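Local structure of ADP/ATP-dependent NAD(P)H-hydrate dehydratase (Bacillus subtilis, 3RPZ) at residues 260-263 and 264-268; 68-71 and 72-76. The protein catalyses the ADP/ATP-dependent dehydration of hydrated NADH and NADPH, and probably thereby restores the damaged nicotinamide cofactors. All coordinates share one frame; numbering follows the deposited sequence.

Contact 1. Residues 260-263 and 264-268; sequences HTLL and AHELS
Glu266 OE1 is gripped by two partners: the backbone N-H of Leu263 reaches it at 3.0 Å from N to OE1, and Arg55 of the second subunit forms a salt bridge with it. The first bond resembles the backbone-to-glutamate half of a capping box, near the start of helix 264-277 of a ribokinase-like fold; Leu263 has no side-chain acceptor to supply the other half. It is nearly straight (165°) but meets the oxygen on its anti side, 23° out of the carboxylate plane. With CG anti to the carbonyl carbon (chi1 -64°) and the chain extended beyond it, the carboxylate reaches back to the preceding loop. In return, Glu266 N donates to Leu263 O at 2.9 Å, from above the carbonyl plane, so Leu263 and Glu266 are joined twice, through backbone and carboxylate. The same arginine also bonds Thr261 O, and His265 N bonds Glu79 of the second subunit, which places the turn at a subunit interface. Replacing Glu266 by an alanine removes the carboxylate, which would probably leave Leu263 N without this acceptor and the arginine without its charged mate. Leu262 and Glu266 run antiparallel alongside each other, with Leu262 CD1 3.8 Å from Glu266 OE1. The Leu262 and Leu267 side chains cross at about a right angle, Leu262 CD2 meeting Leu267 CD2 at 3.8 Å.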
loop_
_atom_site.group_PDB
_atom_site.type_symbol
_atom_site.label_atom_id
_atom_site.label_comp_id
_atom_site.label_asym_id
_atom_site.label_seq_id
_atom_site.Cartn_x
_atom_site.Cartn_y
_atom_site.Cartn_z
ATOM N N HIS A 260 -12.914 -3.597 -18.549
ATOM C CA HIS A 260 -11.832 -4.576 -18.611
ATOM C C HIS A 260 -10.845 -4.432 -17.506
ATOM O O HIS A 260 -9.989 -5.334 -17.330
ATOM C CB HIS A 260 -11.104 -4.420 -19.926
ATOM C CG HIS A 260 -11.924 -4.815 -21.103
ATOM N ND1 HIS A 260 -12.282 -6.120 -21.364
ATOM C CD2 HIS A 260 -12.451 -4.071 -22.096
ATOM C CE1 HIS A 260 -13.009 -6.157 -22.463
ATOM N NE2 HIS A 260 -13.099 -4.927 -22.953
ATOM N N THR A 261 -10.897 -3.340 -16.741
ATOM C CA THR A 261 -9.739 -2.887 -15.945
ATOM C C THR A 261 -9.972 -2.932 -14.431
ATOM O O THR A 261 -9.032 -2.630 -13.699
ATOM C CB THR A 261 -9.291 -1.493 -16.330
ATOM O OG1 THR A 261 -10.292 -0.518 -15.927
ATOM C CG2 THR A 261 -9.051 -1.341 -17.835
ATOM N N LEU A 262 -11.154 -3.326 -13.941
ATOM C CA LEU A 262 -11.432 -3.374 -12.494
ATOM C C LEU A 262 -10.595 -4.438 -11.815
ATOM O O LEU A 262 -10.460 -5.526 -12.322
ATOM C CB LEU A 262 -12.899 -3.649 -12.263
ATOM C CG LEU A 262 -13.369 -3.733 -10.806
ATOM C CD1 LEU A 262 -13.262 -2.420 -10.055
ATOM C CD2 LEU A 262 -14.825 -4.252 -10.762
ATOM N N LEU A 263 -10.088 -4.131 -10.630
ATOM C CA LEU A 263 -9.506 -5.157 -9.745
ATOM C C LEU A 263 -10.450 -5.322 -8.565
ATOM O O LEU A 263 -10.949 -4.340 -8.017
ATOM C CB LEU A 263 -8.128 -4.718 -9.281
ATOM C CG LEU A 263 -7.116 -4.491 -10.398
ATOM C CD1 LEU A 263 -5.797 -3.920 -9.883
ATOM C CD2 LEU A 263 -6.839 -5.831 -11.111
ATOM N N ALA A 264 -10.665 -6.553 -8.122
ATOM C CA ALA A 264 -11.654 -6.866 -7.111
ATOM C C ALA A 264 -11.533 -6.027 -5.871
ATOM O O ALA A 264 -12.562 -5.617 -5.317
ATOM C CB ALA A 264 -11.596 -8.346 -6.732
ATOM N N HIS A 265 -10.330 -5.780 -5.363
ATOM C CA HIS A 265 -10.247 -4.996 -4.132
ATOM C C HIS A 265 -10.812 -3.633 -4.244
ATOM O O HIS A 265 -11.217 -3.050 -3.224
ATOM C CB HIS A 265 -8.802 -4.934 -3.622
ATOM C CG HIS A 265 -7.873 -4.121 -4.429
ATOM N ND1 HIS A 265 -7.614 -2.773 -4.236
ATOM C CD2 HIS A 265 -7.100 -4.504 -5.468
ATOM C CE1 HIS A 265 -6.735 -2.364 -5.146
ATOM N NE2 HIS A 265 -6.379 -3.406 -5.876
ATOM N N GLU A 266 -10.865 -3.072 -5.457
ATOM C CA GLU A 266 -11.437 -1.758 -5.648
ATOM C C GLU A 266 -12.944 -1.721 -5.396
ATOM O O GLU A 266 -13.483 -0.694 -5.040
ATOM C CB GLU A 266 -11.138 -1.239 -7.034
ATOM C CG GLU A 266 -9.632 -1.038 -7.215
ATOM C CD GLU A 266 -9.242 -0.673 -8.632
ATOM O OE1 GLU A 266 -9.641 -1.369 -9.570
ATOM O OE2 GLU A 266 -8.478 0.362 -8.784
ATOM N N LEU A 267 -13.628 -2.857 -5.505
ATOM C CA LEU A 267 -15.025 -2.933 -5.125
ATOM C C LEU A 267 -15.239 -2.505 -3.674
ATOM O O LEU A 267 -16.162 -1.730 -3.376
ATOM C CB LEU A 267 -15.600 -4.350 -5.322
ATOM C CG LEU A 267 -15.658 -4.866 -6.734
ATOM C CD1 LEU A 267 -15.881 -6.376 -6.718
ATOM C CD2 LEU A 267 -16.778 -4.154 -7.502
ATOM N N SER A 268 -14.383 -2.969 -2.788
ATOM C CA SER A 268 -14.386 -2.587 -1.383
ATOM C C SER A 268 -14.082 -1.110 -1.147
ATOM O O SER A 268 -14.534 -0.530 -0.194
ATOM C CB SER A 268 -13.356 -3.412 -0.609
ATOM O OG SER A 268 -13.648 -4.740 -0.707
#

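Contact 2. Residues 68-71 and 72-76; sequences NVIP and LIVPV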
loop_
_atom_site.group_PDB
_atom_site.type_symbol
_atom_site.label_atom_id
_atom_site.label_comp_id
_atom_site.label_asym_id
_atom_site.label_seq_id
_atom_site.Cartn_x
_atom_site.Cartn_y
_atom_site.Cartn_z
ATOM N N ASN A 68 1.714 -17.943 6.921
ATOM C CA ASN A 68 2.370 -17.229 5.838
ATOM C C ASN A 68 1.499 -16.199 5.189
ATOM O O ASN A 68 2.002 -15.329 4.491
ATOM C CB ASN A 68 2.923 -18.188 4.782
ATOM C CG ASN A 68 3.919 -19.176 5.359
ATOM O OD1 ASN A 68 3.907 -20.347 4.995
ATOM N ND2 ASN A 68 4.740 -18.724 6.297
ATOM N N VAL A 69 0.166 -16.277 5.366
ATOM C CA VAL A 69 -0.800 -15.378 4.756
ATOM C C VAL A 69 -1.000 -14.131 5.600
ATOM O O VAL A 69 -1.135 -13.047 5.087
ATOM C CB VAL A 69 -2.121 -16.078 4.440
ATOM C CG1 VAL A 69 -3.129 -15.145 3.849
ATOM C CG2 VAL A 69 -1.845 -17.309 3.528
ATOM N N ILE A 70 -0.988 -14.275 6.923
ATOM C CA ILE A 70 -1.196 -13.178 7.847
ATOM C C ILE A 70 -0.419 -11.920 7.458
ATOM O O ILE A 70 -1.025 -10.852 7.355
ATOM C CB ILE A 70 -0.912 -13.632 9.298
ATOM C CG1 ILE A 70 -1.906 -14.680 9.760
ATOM C CG2 ILE A 70 -0.931 -12.417 10.252
ATOM C CD1 ILE A 70 -1.588 -15.270 11.135
ATOM N N PRO A 71 0.915 -11.996 7.287
ATOM C CA PRO A 71 1.666 -10.772 7.027
ATOM C C PRO A 71 1.292 -10.034 5.749
ATOM O O PRO A 71 1.598 -8.856 5.599
ATOM C CB PRO A 71 3.086 -11.245 6.984
ATOM C CG PRO A 71 3.024 -12.689 6.652
ATOM C CD PRO A 71 1.811 -13.180 7.340
ATOM N N LEU A 72 0.651 -10.736 4.809
ATOM C CA LEU A 72 0.270 -10.159 3.546
ATOM C C LEU A 72 -1.008 -9.374 3.624
ATOM O O LEU A 72 -1.327 -8.538 2.746
ATOM C CB LEU A 72 0.133 -11.260 2.484
ATOM C CG LEU A 72 1.290 -12.230 2.507
ATOM C CD1 LEU A 72 1.097 -13.296 1.392
ATOM C CD2 LEU A 72 2.668 -11.522 2.449
ATOM N N ILE A 73 -1.799 -9.586 4.663
ATOM C CA ILE A 73 -3.035 -8.886 4.916
ATOM C C ILE A 73 -2.849 -7.594 5.719
ATOM O O ILE A 73 -3.417 -6.559 5.391
ATOM C CB ILE A 73 -4.045 -9.812 5.660
ATOM C CG1 ILE A 73 -4.334 -11.053 4.836
ATOM C CG2 ILE A 73 -5.326 -9.039 6.005
ATOM C CD1 ILE A 73 -5.076 -12.182 5.591
ATOM N N VAL A 74 -2.035 -7.700 6.766
ATOM C CA VAL A 74 -1.904 -6.650 7.777
ATOM C C VAL A 74 -1.701 -5.239 7.221
ATOM O O VAL A 74 -2.376 -4.319 7.643
ATOM C CB VAL A 74 -0.842 -6.999 8.835
ATOM C CG1 VAL A 74 -0.666 -5.864 9.847
ATOM C CG2 VAL A 74 -1.289 -8.287 9.559
ATOM N N PRO A 75 -0.749 -5.008 6.299
ATOM C CA PRO A 75 -0.477 -3.635 5.895
ATOM C C PRO A 75 -1.650 -2.985 5.178
ATOM O O PRO A 75 -1.808 -1.744 5.216
ATOM C CB PRO A 75 0.700 -3.734 4.951
ATOM C CG PRO A 75 1.170 -5.102 5.029
ATOM C CD PRO A 75 0.199 -5.964 5.723
ATOM N N VAL A 76 -2.506 -3.798 4.542
ATOM C CA VAL A 76 -3.645 -3.288 3.766
ATOM C C VAL A 76 -4.916 -3.227 4.602
ATOM O O VAL A 76 -5.744 -2.290 4.451
ATOM C CB VAL A 76 -3.836 -4.200 2.530
ATOM C CG1 VAL A 76 -5.012 -3.711 1.710
ATOM C CG2 VAL A 76 -2.510 -4.263 1.669
#
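Val69, just before the short helix 70-73 that links strands 60-65 and 81-84 in a beta-alpha-beta unit, sets CG1 4.0 Å from Ile73 CD1, four residues on. The torsions explain the meeting: Val69 holds CG1 opposite its backbone N (chi1 178°), while Ile73 sets CG1 beside its own N and then extends CD1 (chi2 167°) until the two side chains cross at a slant. Around this pair, Ile73 packs on Ala46 and Leu47 of helix 44-54 and on Ile63 and Tyr82 of the flanking strands. Val74 keeps CG2 beside its N, which brings that methyl to 3.4 Å from Ile70 O. Leu72 has CG beside its backbone N, where it lies 3.7 Å from Asn68 O. The main backbone bonds span three residues, as in a 3-10 turn: Leu72 N to Val69 O at 2.9 Å and Ile73 N to Ile70 O at 3.1 Å; a weak four-residue bond, Val74 N to Ile70 O, follows. Pro71 packs on Leu72 of the third subunit. At the far end, Pro71 O faces Pro75 CD at 3.2 Å; because proline nitrogen carries no hydrogen, the next helical bond cannot form there, consistent with the regular bonding lapsing while the chain keeps helical angles through Val76.

How the contacts relate
Contact 2 comes first along the chain, in the short helix 70-73 that links strands 60-65 and 81-84, neighbours and parallel in the central sheet; contact 1 follows much later, where the loop after helix 235-256 enters helix 264-277. Their centres lie 19 Å apart and their nearest atoms about 7 Å, without touching. Helix 44-54 is common ground: contact 1 packs on its Leu48 and Leu51, contact 2 on Ala46 and Leu47. Both also meet the second subunit, contact 1 largely through polar bonds and contact 2 through apolar packing. The side chains of Leu267 and Val74 are each about 7 Å from a bound ligand, AMP and the hydrated cofactor respectively, so both contacts lie near ligand sites.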